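Local coordinates for odorant-binding protein (Phormia regina, PDB 5DIC) that probably binds long-chain fatty acids such as palmitate in the oral disk of the blowfly, holding them within a helical, disulfide-linked shell, at residues A[12-15]-A[16-20]; A[52-56]-A[57-61]; A[66-69]-A[70-74]; A[98-101]-A[102-106]. All blocks are in the same frame, centred on the assembly; numbering follows the deposited sequence.

How the interactions relate
The four contacts follow one another along the chain and together line the site of a bound palmitate. Interaction 1 lies on helix 6-22, interaction 2 on the end of helix 43-55 and the turn into strand 59-60, interaction 3 on helix 66-77, and interaction 4 on helix 97-113. Interaction 2 is central: its centre lies about 12 Å from each of the other three, and it touches them all, for instance through Ile56 against His15, Thr58 against Val68, and Phe53 against Phe105. Interactions 1, 3 and 4 do not touch one another, their centres being about 18 to 20 Å apart. The ligand runs from a carboxylate set among interactions 1, 2 and 3 to a methyl end between interactions 2 and 4.

Interaction 1: residues A[12-15]-A[16-20]; sequences VKVH and FDECV. With PLM (palmitic acid), chain B.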
loop_
_atom_site.group_PDB
_atom_site.type_symbol
_atom_site.label_atom_id
_atom_site.label_comp_id
_atom_site.label_asym_id
_atom_site.label_seq_id
_atom_site.Cartn_x
_atom_site.Cartn_y
_atom_site.Cartn_z
ATOM N N VAL A 12 9.277 -0.134 -7.553
ATOM C CA VAL A 12 8.867 -0.949 -6.432
ATOM C C VAL A 12 10.110 -1.389 -5.641
ATOM O O VAL A 12 10.140 -1.315 -4.407
ATOM C CB VAL A 12 8.058 -2.190 -6.864
ATOM C CG1 VAL A 12 7.888 -3.178 -5.732
ATOM C CG2 VAL A 12 6.689 -1.772 -7.377
ATOM N N LYS A 13 11.137 -1.866 -6.349
ATOM C CA LYS A 13 12.357 -2.289 -5.677
ATOM C C LYS A 13 13.049 -1.157 -4.941
ATOM O O LYS A 13 13.495 -1.325 -3.818
ATOM C CB LYS A 13 13.287 -2.970 -6.665
ATOM C CG LYS A 13 14.626 -3.318 -6.113
ATOM C CD LYS A 13 14.593 -4.299 -4.967
ATOM C CE LYS A 13 16.019 -4.709 -4.628
ATOM N NZ LYS A 13 16.110 -5.296 -3.270
ATOM N N VAL A 14 13.138 0.010 -5.569
ATOM C CA VAL A 14 13.729 1.149 -4.910
ATOM C C VAL A 14 13.003 1.465 -3.598
ATOM O O VAL A 14 13.627 1.696 -2.554
ATOM C CB VAL A 14 13.733 2.377 -5.832
ATOM C CG1 VAL A 14 14.080 3.655 -5.070
ATOM C CG2 VAL A 14 14.750 2.185 -6.974
ATOM N N HIS A 15 11.677 1.523 -3.636
ATOM C CA HIS A 15 10.910 1.886 -2.437
ATOM C C HIS A 15 10.908 0.764 -1.418
ATOM O O HIS A 15 10.879 1.009 -0.196
ATOM C CB HIS A 15 9.499 2.327 -2.814
ATOM C CG HIS A 15 9.465 3.504 -3.719
ATOM N ND1 HIS A 15 10.171 4.659 -3.476
ATOM C CD2 HIS A 15 8.781 3.709 -4.871
ATOM C CE1 HIS A 15 9.915 5.534 -4.436
ATOM N NE2 HIS A 15 9.084 4.975 -5.299
ATOM N N PHE A 16 10.919 -0.478 -1.881
ATOM C CA PHE A 16 11.070 -1.624 -0.992
ATOM C C PHE A 16 12.340 -1.451 -0.141
ATOM O O PHE A 16 12.324 -1.552 1.092
ATOM C CB PHE A 16 11.087 -2.923 -1.809
ATOM C CG PHE A 16 11.308 -4.157 -0.985
ATOM C CD1 PHE A 16 12.585 -4.552 -0.629
ATOM C CD2 PHE A 16 10.237 -4.935 -0.588
ATOM C CE1 PHE A 16 12.796 -5.699 0.131
ATOM C CE2 PHE A 16 10.443 -6.072 0.173
ATOM C CZ PHE A 16 11.723 -6.439 0.546
ATOM N N ASP A 17 13.461 -1.205 -0.804
ATOM C CA ASP A 17 14.715 -1.034 -0.094
ATOM C C ASP A 17 14.674 0.163 0.854
ATOM O O ASP A 17 15.157 0.085 2.001
ATOM C CB ASP A 17 15.877 -0.888 -1.087
ATOM C CG ASP A 17 16.200 -2.168 -1.826
ATOM O OD1 ASP A 17 15.751 -3.242 -1.434
ATOM O OD2 ASP A 17 16.947 -2.082 -2.811
ATOM N N GLU A 18 14.085 1.267 0.405
ATOM C CA GLU A 18 13.979 2.440 1.261
ATOM C C GLU A 18 13.214 2.111 2.535
ATOM O O GLU A 18 13.585 2.548 3.623
ATOM C CB GLU A 18 13.231 3.574 0.549
ATOM C CG GLU A 18 14.012 4.274 -0.541
ATOM C CD GLU A 18 13.141 5.113 -1.463
ATOM O OE1 GLU A 18 11.894 4.998 -1.441
ATOM O OE2 GLU A 18 13.738 5.899 -2.240
ATOM N N CYS A 19 12.113 1.396 2.397
ATOM C CA CYS A 19 11.249 1.132 3.541
ATOM C C CYS A 19 11.740 0.055 4.463
ATOM O O CYS A 19 11.523 0.110 5.679
ATOM C CB CYS A 19 9.858 0.872 3.029
ATOM S SG CYS A 19 9.089 2.382 2.374
ATOM N N VAL A 20 12.454 -0.941 3.937
ATOM C CA VAL A 20 13.096 -1.919 4.809
ATOM C C VAL A 20 14.063 -1.203 5.753
ATOM O O VAL A 20 14.134 -1.492 6.947
ATOM C CB VAL A 20 13.825 -3.004 3.971
ATOM C CG1 VAL A 20 14.860 -3.754 4.796
ATOM C CG2 VAL A 20 12.815 -3.980 3.359
HETATM C C1 PLM B . 5.413 3.220 -7.914
HETATM O O1 PLM B . 4.313 3.793 -8.134
HETATM O O2 PLM B . 6.385 3.823 -7.425
HETATM C C2 PLM B . 5.618 1.747 -8.169
HETATM C C3 PLM B . 4.330 1.019 -8.525
HETATM C C4 PLM B . 3.430 0.855 -7.317
HETATM C C5 PLM B . 2.364 -0.176 -7.642
HETATM C C6 PLM B . 1.252 -0.152 -6.619
HETATM C C7 PLM B . 0.350 1.039 -6.850
HETATM C C8 PLM B . -0.833 0.844 -5.937
HETATM C C9 PLM B . -1.417 2.208 -5.662
HETATM C CA PLM B . -2.801 2.187 -5.032
HETATM C CB PLM B . -2.876 2.675 -3.600
HETATM C CC PLM B . -4.121 2.160 -2.885
HETATM C CD PLM B . -3.775 1.593 -1.509
HETATM C CE PLM B . -3.257 2.652 -0.517
HETATM C CF PLM B . -3.057 2.049 0.886
HETATM C CG PLM B . -2.619 3.035 1.958
#
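His15 and Glu18 lie side by side on helix 6-22, one of the helices of the insect odorant-binding protein (PBP/GOBP) fold, and are joined by a short, straight hydrogen bond. His15 ND1 donates to Glu18 OE1 over 2.7 Å, at 176° and within the ring plane. The carboxylate, by contrast, is met from above its own plane, 35° out of it. With CG beside the backbone N (chi1 -60°), the imidazole leans back toward the start of the helix, and the extended Glu18 chain reaches back to meet ND1. Another edge of the ring faces the bound palmitate, CD2 lying 3.5 Å from ligand O2.

This flank is tight. Lys55 of helix 43-55 packs on both His15 and Glu18, and the buried Cys19 is fixed to that helix by its disulfide to Cys51. A second packed side is formed by Phe16, against Phe48 of helix 43-55 and Leu33 and Arg34 of helix 27-34. The solvent side is looser. There Lys13 reaches along the helix to Asp17 in a salt bridge, NZ to OD1 2.8 Å through the syn lone pair, and Val14 CG1 rests 3.6 Å from Glu18 OE2. At the ligand end, Val12 CG2 lies 3.8 Å from palmitate C2.

Interaction 2: residues A[52-56]-A[57-61]; sequences FFEKI and GTLKD. With PLM (palmitic acid), chain B.
Phe53 O is gripped by two donors of Thr58, with a weak third from Leu59. Thr58 N lies 2.9 Å from Phe53 O, nearly along the C=O axis. Thr58 OG1 donates to Phe53 O at the same length but from well to one side, and Leu59 N adds the weak bond. A chi1 of 61° sets OG1 between the backbone N and carbonyl carbon, turned back over the helix end and against the Phe53 ring edge. It leaves the methyl CG2 to face Ile56 and the fatty chain.

At the preceding residue, Gly57 N donates to Glu54 O at 3.0 Å, from above the carbonyl plane. A water bridges Glu54 O and Leu59 O, and the CA of Glu54 makes a C-H...O contact with Leu59 O at 3.3 Å. The Glu54 carboxylate turns outward to a salt bridge with Arg97.

On the inner side palmitate CF sits over the centre of the Phe53 ring, 3.6 Å above its plane, while Ile56 CG2 lies 3.4 Å from ligand O2. Gly57, with its positive phi of 86°, completes a Schellman motif that ends helix 43-55 beside the fatty acid pocket.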
loop_
_atom_site.group_PDB
_atom_site.type_symbol
_atom_site.label_atom_id
_atom_site.label_comp_id
_atom_site.label_asym_id
_atom_site.label_seq_id
_atom_site.Cartn_x
_atom_site.Cartn_y
_atom_site.Cartn_z
ATOM N N PHE A 52 5.697 2.149 2.355
ATOM C CA PHE A 52 5.671 1.948 0.923
ATOM C C PHE A 52 4.639 2.880 0.305
ATOM O O PHE A 52 4.904 3.528 -0.711
ATOM C CB PHE A 52 5.415 0.481 0.623
ATOM C CG PHE A 52 5.465 0.163 -0.835
ATOM C CD1 PHE A 52 6.674 -0.138 -1.445
ATOM C CD2 PHE A 52 4.327 0.190 -1.604
ATOM C CE1 PHE A 52 6.736 -0.402 -2.794
ATOM C CE2 PHE A 52 4.380 -0.065 -2.970
ATOM C CZ PHE A 52 5.597 -0.350 -3.542
ATOM N N PHE A 53 3.441 2.892 0.870
ATOM C CA PHE A 53 2.395 3.760 0.348
ATOM C C PHE A 53 2.682 5.228 0.476
ATOM O O PHE A 53 2.253 6.018 -0.374
ATOM C CB PHE A 53 1.036 3.326 0.929
ATOM C CG PHE A 53 0.621 1.963 0.406
ATOM C CD1 PHE A 53 0.434 1.752 -0.953
ATOM C CD2 PHE A 53 0.492 0.895 1.261
ATOM C CE1 PHE A 53 0.134 0.495 -1.438
ATOM C CE2 PHE A 53 0.177 -0.369 0.803
ATOM C CZ PHE A 53 0.009 -0.567 -0.558
ATOM N N GLU A 54 3.444 5.591 1.495
ATOM C CA GLU A 54 3.963 6.955 1.590
ATOM C C GLU A 54 4.962 7.260 0.462
ATOM O O GLU A 54 4.876 8.296 -0.203
ATOM C CB GLU A 54 4.603 7.198 2.956
ATOM C CG GLU A 54 3.628 7.210 4.111
ATOM C CD GLU A 54 4.266 7.154 5.486
ATOM O OE1 GLU A 54 5.482 6.857 5.591
ATOM O OE2 GLU A 54 3.535 7.389 6.483
ATOM N N LYS A 55 5.921 6.346 0.246
ATOM C CA LYS A 55 6.967 6.625 -0.724
ATOM C C LYS A 55 6.439 6.684 -2.163
ATOM O O LYS A 55 7.030 7.369 -2.993
ATOM C CB LYS A 55 8.063 5.569 -0.643
ATOM C CG LYS A 55 8.840 5.495 0.640
ATOM C CD LYS A 55 9.585 6.753 1.003
ATOM C CE LYS A 55 10.293 6.530 2.327
ATOM N NZ LYS A 55 10.926 7.746 2.866
ATOM N N ILE A 56 5.364 5.953 -2.461
ATOM C CA ILE A 56 4.789 6.044 -3.803
ATOM C C ILE A 56 3.786 7.192 -3.918
ATOM O O ILE A 56 3.206 7.362 -4.989
ATOM C CB ILE A 56 4.191 4.714 -4.292
ATOM C CG1 ILE A 56 2.931 4.317 -3.528
ATOM C CG2 ILE A 56 5.225 3.609 -4.221
ATOM C CD1 ILE A 56 2.153 3.197 -4.186
ATOM N N GLY A 57 3.618 7.996 -2.861
ATOM C CA GLY A 57 2.829 9.195 -2.957
ATOM C C GLY A 57 1.345 9.000 -2.726
ATOM O O GLY A 57 0.567 9.942 -2.954
ATOM N N THR A 58 0.915 7.836 -2.231
ATOM C CA THR A 58 -0.493 7.561 -2.045
ATOM C C THR A 58 -1.031 7.823 -0.636
ATOM O O THR A 58 -2.249 7.816 -0.435
ATOM C CB THR A 58 -0.851 6.109 -2.461
ATOM O OG1 THR A 58 -0.137 5.148 -1.662
ATOM C CG2 THR A 58 -0.633 5.900 -3.966
ATOM N N LEU A 59 -0.146 8.025 0.324
ATOM C CA LEU A 59 -0.525 8.187 1.713
ATOM C C LEU A 59 0.386 9.199 2.365
ATOM O O LEU A 59 1.595 9.169 2.158
ATOM C CB LEU A 59 -0.397 6.846 2.445
ATOM C CG LEU A 59 -0.884 6.776 3.890
ATOM C CD1 LEU A 59 -2.384 6.902 3.969
ATOM C CD2 LEU A 59 -0.417 5.494 4.574
ATOM N N LYS A 60 -0.196 10.125 3.116
ATOM C CA LYS A 60 0.614 11.114 3.834
ATOM C C LYS A 60 -0.086 11.449 5.134
ATOM O O LYS A 60 -1.255 11.853 5.115
ATOM C CB LYS A 60 0.812 12.363 2.996
ATOM C CG LYS A 60 1.588 13.437 3.704
ATOM C CD LYS A 60 1.782 14.652 2.802
ATOM C CE LYS A 60 2.641 15.714 3.462
ATOM N NZ LYS A 60 4.093 15.546 3.158
ATOM N N ASP A 61 0.579 11.234 6.261
ATOM C CA ASP A 61 -0.029 11.563 7.582
ATOM C C ASP A 61 -1.372 10.874 7.774
ATOM O O ASP A 61 -2.296 11.451 8.334
ATOM C CB ASP A 61 -0.133 13.078 7.757
ATOM C CG ASP A 61 1.202 13.758 7.736
ATOM O OD1 ASP A 61 2.244 13.121 7.999
ATOM O OD2 ASP A 61 1.206 14.973 7.455
HETATM C C1 PLM B . 5.413 3.220 -7.914
HETATM O O1 PLM B . 4.313 3.793 -8.134
HETATM O O2 PLM B . 6.385 3.823 -7.425
HETATM C C2 PLM B . 5.618 1.747 -8.169
HETATM C C3 PLM B . 4.330 1.019 -8.525
HETATM C C4 PLM B . 3.430 0.855 -7.317
HETATM C C5 PLM B . 2.364 -0.176 -7.642
HETATM C C6 PLM B . 1.252 -0.152 -6.619
HETATM C C7 PLM B . 0.350 1.039 -6.850
HETATM C C8 PLM B . -0.833 0.844 -5.937
HETATM C C9 PLM B . -1.417 2.208 -5.662
HETATM C CA PLM B . -2.801 2.187 -5.032
HETATM C CB PLM B . -2.876 2.675 -3.600
HETATM C CC PLM B . -4.121 2.160 -2.885
HETATM C CD PLM B . -3.775 1.593 -1.509
HETATM C CE PLM B . -3.257 2.652 -0.517
HETATM C CF PLM B . -3.057 2.049 0.886
HETATM C CG PLM B . -2.619 3.035 1.958
HETATM O O HOH W 1 3.279 10.282 6.279
HETATM O O HOH W 2 3.375 10.479 0.629
#

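Interaction 3: residues A[66-69]-A[70-74]; sequences EAVV and LEKLS. With PLM (palmitic acid), chain B.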
loop_
_atom_site.group_PDB
_atom_site.type_symbol
_atom_site.label_atom_id
_atom_site.label_comp_id
_atom_site.label_asym_id
_atom_site.label_seq_id
_atom_site.Cartn_x
_atom_site.Cartn_y
_atom_site.Cartn_z
ATOM N N GLU A 66 -5.642 11.234 -3.070
ATOM C CA GLU A 66 -6.610 10.657 -3.989
ATOM C C GLU A 66 -6.199 10.777 -5.454
ATOM O O GLU A 66 -6.404 9.841 -6.220
ATOM C CB GLU A 66 -7.968 11.312 -3.779
ATOM C CG GLU A 66 -8.485 11.083 -2.373
ATOM C CD GLU A 66 -9.814 11.701 -2.112
ATOM O OE1 GLU A 66 -10.603 11.874 -3.069
ATOM O OE2 GLU A 66 -10.051 12.010 -0.927
ATOM N N ALA A 67 -5.614 11.893 -5.845
ATOM C CA ALA A 67 -5.222 12.061 -7.225
ATOM C C ALA A 67 -4.162 11.046 -7.637
ATOM O O ALA A 67 -4.178 10.563 -8.769
ATOM C CB ALA A 67 -4.739 13.492 -7.489
ATOM N N VAL A 68 -3.250 10.719 -6.726
ATOM C CA VAL A 68 -2.207 9.757 -7.023
ATOM C C VAL A 68 -2.772 8.347 -7.109
ATOM O O VAL A 68 -2.443 7.600 -8.026
ATOM C CB VAL A 68 -1.037 9.862 -6.037
ATOM C CG1 VAL A 68 0.001 8.811 -6.347
ATOM C CG2 VAL A 68 -0.418 11.247 -6.080
ATOM N N VAL A 69 -3.663 8.011 -6.186
ATOM C CA VAL A 69 -4.337 6.718 -6.255
ATOM C C VAL A 69 -5.069 6.584 -7.590
ATOM O O VAL A 69 -4.986 5.548 -8.229
ATOM C CB VAL A 69 -5.278 6.541 -5.048
ATOM C CG1 VAL A 69 -6.145 5.308 -5.240
ATOM C CG2 VAL A 69 -4.471 6.455 -3.764
ATOM N N LEU A 70 -5.834 7.610 -7.961
ATOM C CA LEU A 70 -6.515 7.564 -9.245
ATOM C C LEU A 70 -5.558 7.436 -10.422
ATOM O O LEU A 70 -5.791 6.647 -11.342
ATOM C CB LEU A 70 -7.403 8.803 -9.417
ATOM C CG LEU A 70 -8.660 8.778 -8.546
ATOM C CD1 LEU A 70 -9.197 10.189 -8.371
ATOM C CD2 LEU A 70 -9.745 7.882 -9.129
ATOM N N GLU A 71 -4.489 8.203 -10.416
ATOM C CA GLU A 71 -3.529 8.121 -11.524
ATOM C C GLU A 71 -2.984 6.706 -11.687
ATOM O O GLU A 71 -2.832 6.211 -12.808
ATOM C CB GLU A 71 -2.363 9.078 -11.334
ATOM C CG GLU A 71 -1.344 9.102 -12.484
ATOM C CD GLU A 71 -1.872 9.744 -13.749
ATOM O OE1 GLU A 71 -2.831 10.542 -13.680
ATOM O OE2 GLU A 71 -1.298 9.460 -14.820
ATOM N N LYS A 72 -2.686 6.074 -10.563
ATOM C CA LYS A 72 -2.060 4.767 -10.588
ATOM C C LYS A 72 -3.016 3.623 -10.833
ATOM O O LYS A 72 -2.631 2.613 -11.432
ATOM C CB LYS A 72 -1.210 4.541 -9.361
ATOM C CG LYS A 72 -0.015 5.493 -9.298
ATOM C CD LYS A 72 0.857 5.212 -8.082
ATOM C CE LYS A 72 1.969 6.212 -7.957
ATOM N NZ LYS A 72 3.056 5.961 -8.912
ATOM N N LEU A 73 -4.258 3.717 -10.349
ATOM C CA LEU A 73 -5.175 2.604 -10.402
ATOM C C LEU A 73 -6.286 2.737 -11.429
ATOM O O LEU A 73 -6.817 1.713 -11.881
ATOM C CB LEU A 73 -5.832 2.351 -9.050
ATOM C CG LEU A 73 -4.936 1.995 -7.881
ATOM C CD1 LEU A 73 -5.807 1.717 -6.674
ATOM C CD2 LEU A 73 -4.074 0.790 -8.201
ATOM N N SER A 74 -6.666 3.951 -11.814
ATOM C CA SER A 74 -7.827 4.095 -12.718
ATOM C C SER A 74 -7.644 3.404 -14.071
ATOM O O SER A 74 -8.576 2.788 -14.550
ATOM C CB SER A 74 -8.248 5.556 -12.924
ATOM O OG SER A 74 -8.768 6.092 -11.733
HETATM C C1 PLM B . 5.413 3.220 -7.914
HETATM O O1 PLM B . 4.313 3.793 -8.134
HETATM O O2 PLM B . 6.385 3.823 -7.425
HETATM C C2 PLM B . 5.618 1.747 -8.169
HETATM C C3 PLM B . 4.330 1.019 -8.525
HETATM C C4 PLM B . 3.430 0.855 -7.317
HETATM C C5 PLM B . 2.364 -0.176 -7.642
HETATM C C6 PLM B . 1.252 -0.152 -6.619
HETATM C C7 PLM B . 0.350 1.039 -6.850
HETATM C C8 PLM B . -0.833 0.844 -5.937
HETATM C C9 PLM B . -1.417 2.208 -5.662
HETATM C CA PLM B . -2.801 2.187 -5.032
HETATM C CB PLM B . -2.876 2.675 -3.600
HETATM C CC PLM B . -4.121 2.160 -2.885
HETATM C CD PLM B . -3.775 1.593 -1.509
HETATM C CE PLM B . -3.257 2.652 -0.517
HETATM C CF PLM B . -3.057 2.049 0.886
HETATM C CG PLM B . -2.619 3.035 1.958
#
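Val68 and Lys72 run alongside each other on helix 66-77, pointing the same way, and their neighbours Val69 and Leu73 meet one residue further round the helix. The backbone bonds come first: Leu70, Glu71, Lys72 and Leu73 donate to Glu66, Ala67, Val68 and Val69 in unbroken i to i+4 order, with the Leu70 N to Glu66 O bond of 2.9 Å the straightest at 172°.

The apolar contacts lie on the inward side. Val69 CG1 touches Leu73 CD1 at 3.9 Å, the two side chains meeting at an angle. Leu73 CD1 also comes within 3.5 Å of palmitate CA, a carbon midway along the tail, and Val69 CG2 borders CB, the next carbon of the same tail. Behind them Val82 of helix 79-89 packs on Val69, Leu70 and Leu73, and Thr58 closes over Val68 and Val69.

The polar contacts are carried by Lys72. Its chain stays extended to CE, passing Val68 CG1 at 3.6 Å, then bends at the last torsion (chi4 -76°) to bring NZ onto the ligand, where it donates to palmitate O1 over 2.6 Å. The positive charge would be expected to favour the carboxylate form of the fatty acid. At the helix start, Glu66 turns away to a salt bridge with Lys90. This short run of helix thus gives the palmitate site of this PBP/GOBP-family protein an apolar wall for the tail and a lysine partner for the carboxylate.

Interaction 4: residues A[98-101]-A[102-106]; sequences CDTG and FKIFE. With PLM (palmitic acid), chain B.
Asp99 and Phe102 meet because both first torsions swing the side chain away from the backbone N (chi1 -170° and 174°), sending carboxylate and ring down the same flank of helix 97-113, a long C-terminal helix of the odorant-binding protein fold. Asp99 OD1 lies at the edge of the Phe102 ring, 4.1 Å from CD2, with the two planes 36° apart. The oxygens are held by others: OD1 by a salt bridge to Lys46 and OD2 by the backbone N of Ala95, which fixes the carboxylate. Lys103 crosses it at an angle with its aliphatic part, CE 3.6 Å from Asp99 OD2, its NZ 4.7 Å from that oxygen and not in contact with it.

The next side of the helix is largely apolar. Thr100 CG2 and Ile104 CD1 lie side by side at 3.8 Å, and Thr100 OG1 turns to the backbone of Gly94 and Asp96. Gly101 O receives Phe105 N over 3.0 Å, one of four successive i to i+4 bonds, and the bare Gly101 CA faces Leu59. Cys98, by its disulfide to Cys47, ties the start of this helix to helix 43-55.

Toward the interior, the branch of Ile104 that extends opposite its backbone N meets the end of the fatty acid tail: Ile104 CG2 lies 3.7 Å from the terminal palmitate carbon CG.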
loop_
_atom_site.group_PDB
_atom_site.type_symbol
_atom_site.label_atom_id
_atom_site.label_comp_id
_atom_site.label_asym_id
_atom_site.label_seq_id
_atom_site.Cartn_x
_atom_site.Cartn_y
_atom_site.Cartn_z
ATOM N N CYS A 98 1.154 3.017 11.665
ATOM C CA CYS A 98 1.362 1.789 10.887
ATOM C C CYS A 98 0.110 0.936 10.789
ATOM O O CYS A 98 -0.171 0.323 9.748
ATOM C CB CYS A 98 2.545 1.022 11.440
ATOM S SG CYS A 98 4.057 1.975 11.402
ATOM N N ASP A 99 -0.640 0.874 11.868
ATOM C CA ASP A 99 -1.904 0.138 11.831
ATOM C C ASP A 99 -2.932 0.828 10.931
ATOM O O ASP A 99 -3.709 0.174 10.251
ATOM C CB ASP A 99 -2.404 -0.080 13.255
ATOM C CG ASP A 99 -3.573 -1.027 13.332
ATOM O OD1 ASP A 99 -3.468 -2.178 12.867
ATOM O OD2 ASP A 99 -4.613 -0.578 13.836
ATOM N N THR A 100 -2.944 2.156 10.919
ATOM C CA THR A 100 -3.787 2.901 9.972
ATOM C C THR A 100 -3.463 2.584 8.513
ATOM O O THR A 100 -4.351 2.262 7.731
ATOM C CB THR A 100 -3.678 4.414 10.237
ATOM O OG1 THR A 100 -4.281 4.670 11.510
ATOM C CG2 THR A 100 -4.342 5.256 9.133
ATOM N N GLY A 101 -2.181 2.606 8.177
ATOM C CA GLY A 101 -1.809 2.272 6.806
ATOM C C GLY A 101 -2.215 0.854 6.451
ATOM O O GLY A 101 -2.760 0.614 5.371
ATOM N N PHE A 102 -1.973 -0.084 7.372
ATOM C CA PHE A 102 -2.382 -1.462 7.145
ATOM C C PHE A 102 -3.896 -1.590 6.939
ATOM O O PHE A 102 -4.331 -2.267 5.992
ATOM C CB PHE A 102 -1.947 -2.302 8.341
ATOM C CG PHE A 102 -2.436 -3.716 8.293
ATOM C CD1 PHE A 102 -2.081 -4.541 7.243
ATOM C CD2 PHE A 102 -3.257 -4.207 9.282
ATOM C CE1 PHE A 102 -2.521 -5.842 7.180
ATOM C CE2 PHE A 102 -3.707 -5.502 9.228
ATOM C CZ PHE A 102 -3.331 -6.330 8.176
ATOM N N LYS A 103 -4.690 -0.936 7.784
ATOM C CA LYS A 103 -6.140 -1.047 7.671
ATOM C C LYS A 103 -6.665 -0.416 6.388
ATOM O O LYS A 103 -7.615 -0.935 5.793
ATOM C CB LYS A 103 -6.817 -0.472 8.908
ATOM C CG LYS A 103 -6.694 -1.391 10.114
ATOM C CD LYS A 103 -7.427 -0.827 11.314
ATOM C CE LYS A 103 -7.699 -1.874 12.392
ATOM N NZ LYS A 103 -9.053 -1.707 13.033
ATOM N N ILE A 104 -6.079 0.698 5.965
ATOM C CA ILE A 104 -6.490 1.283 4.678
ATOM C C ILE A 104 -6.171 0.326 3.530
ATOM O O ILE A 104 -7.008 0.074 2.657
ATOM C CB ILE A 104 -5.836 2.651 4.466
ATOM C CG1 ILE A 104 -6.304 3.655 5.516
ATOM C CG2 ILE A 104 -6.155 3.184 3.074
ATOM C CD1 ILE A 104 -5.492 4.922 5.572
ATOM N N PHE A 105 -4.967 -0.219 3.550
ATOM C CA PHE A 105 -4.579 -1.212 2.541
ATOM C C PHE A 105 -5.550 -2.396 2.508
ATOM O O PHE A 105 -5.972 -2.842 1.443
ATOM C CB PHE A 105 -3.146 -1.673 2.820
ATOM C CG PHE A 105 -2.734 -2.910 2.082
ATOM C CD1 PHE A 105 -2.428 -2.866 0.726
ATOM C CD2 PHE A 105 -2.627 -4.134 2.748
ATOM C CE1 PHE A 105 -2.039 -4.015 0.050
ATOM C CE2 PHE A 105 -2.218 -5.274 2.083
ATOM C CZ PHE A 105 -1.938 -5.212 0.733
ATOM N N GLU A 106 -5.902 -2.915 3.684
ATOM C CA GLU A 106 -6.831 -4.044 3.736
ATOM C C GLU A 106 -8.185 -3.709 3.137
ATOM O O GLU A 106 -8.790 -4.533 2.444
ATOM C CB GLU A 106 -7.030 -4.544 5.180
ATOM C CG GLU A 106 -5.817 -5.241 5.832
ATOM C CD GLU A 106 -6.102 -6.669 6.304
ATOM O OE1 GLU A 106 -6.057 -7.585 5.454
ATOM O OE2 GLU A 106 -6.334 -6.901 7.519
HETATM C C1 PLM B . 5.413 3.220 -7.914
HETATM O O1 PLM B . 4.313 3.793 -8.134
HETATM O O2 PLM B . 6.385 3.823 -7.425
HETATM C C2 PLM B . 5.618 1.747 -8.169
HETATM C C3 PLM B . 4.330 1.019 -8.525
HETATM C C4 PLM B . 3.430 0.855 -7.317
HETATM C C5 PLM B . 2.364 -0.176 -7.642
HETATM C C6 PLM B . 1.252 -0.152 -6.619
HETATM C C7 PLM B . 0.350 1.039 -6.850
HETATM C C8 PLM B . -0.833 0.844 -5.937
HETATM C C9 PLM B . -1.417 2.208 -5.662
HETATM C CA PLM B . -2.801 2.187 -5.032
HETATM C CB PLM B . -2.876 2.675 -3.600
HETATM C CC PLM B . -4.121 2.160 -2.885
HETATM C CD PLM B . -3.775 1.593 -1.509
HETATM C CE PLM B . -3.257 2.652 -0.517
HETATM C CF PLM B . -3.057 2.049 0.886
HETATM C CG PLM B . -2.619 3.035 1.958
#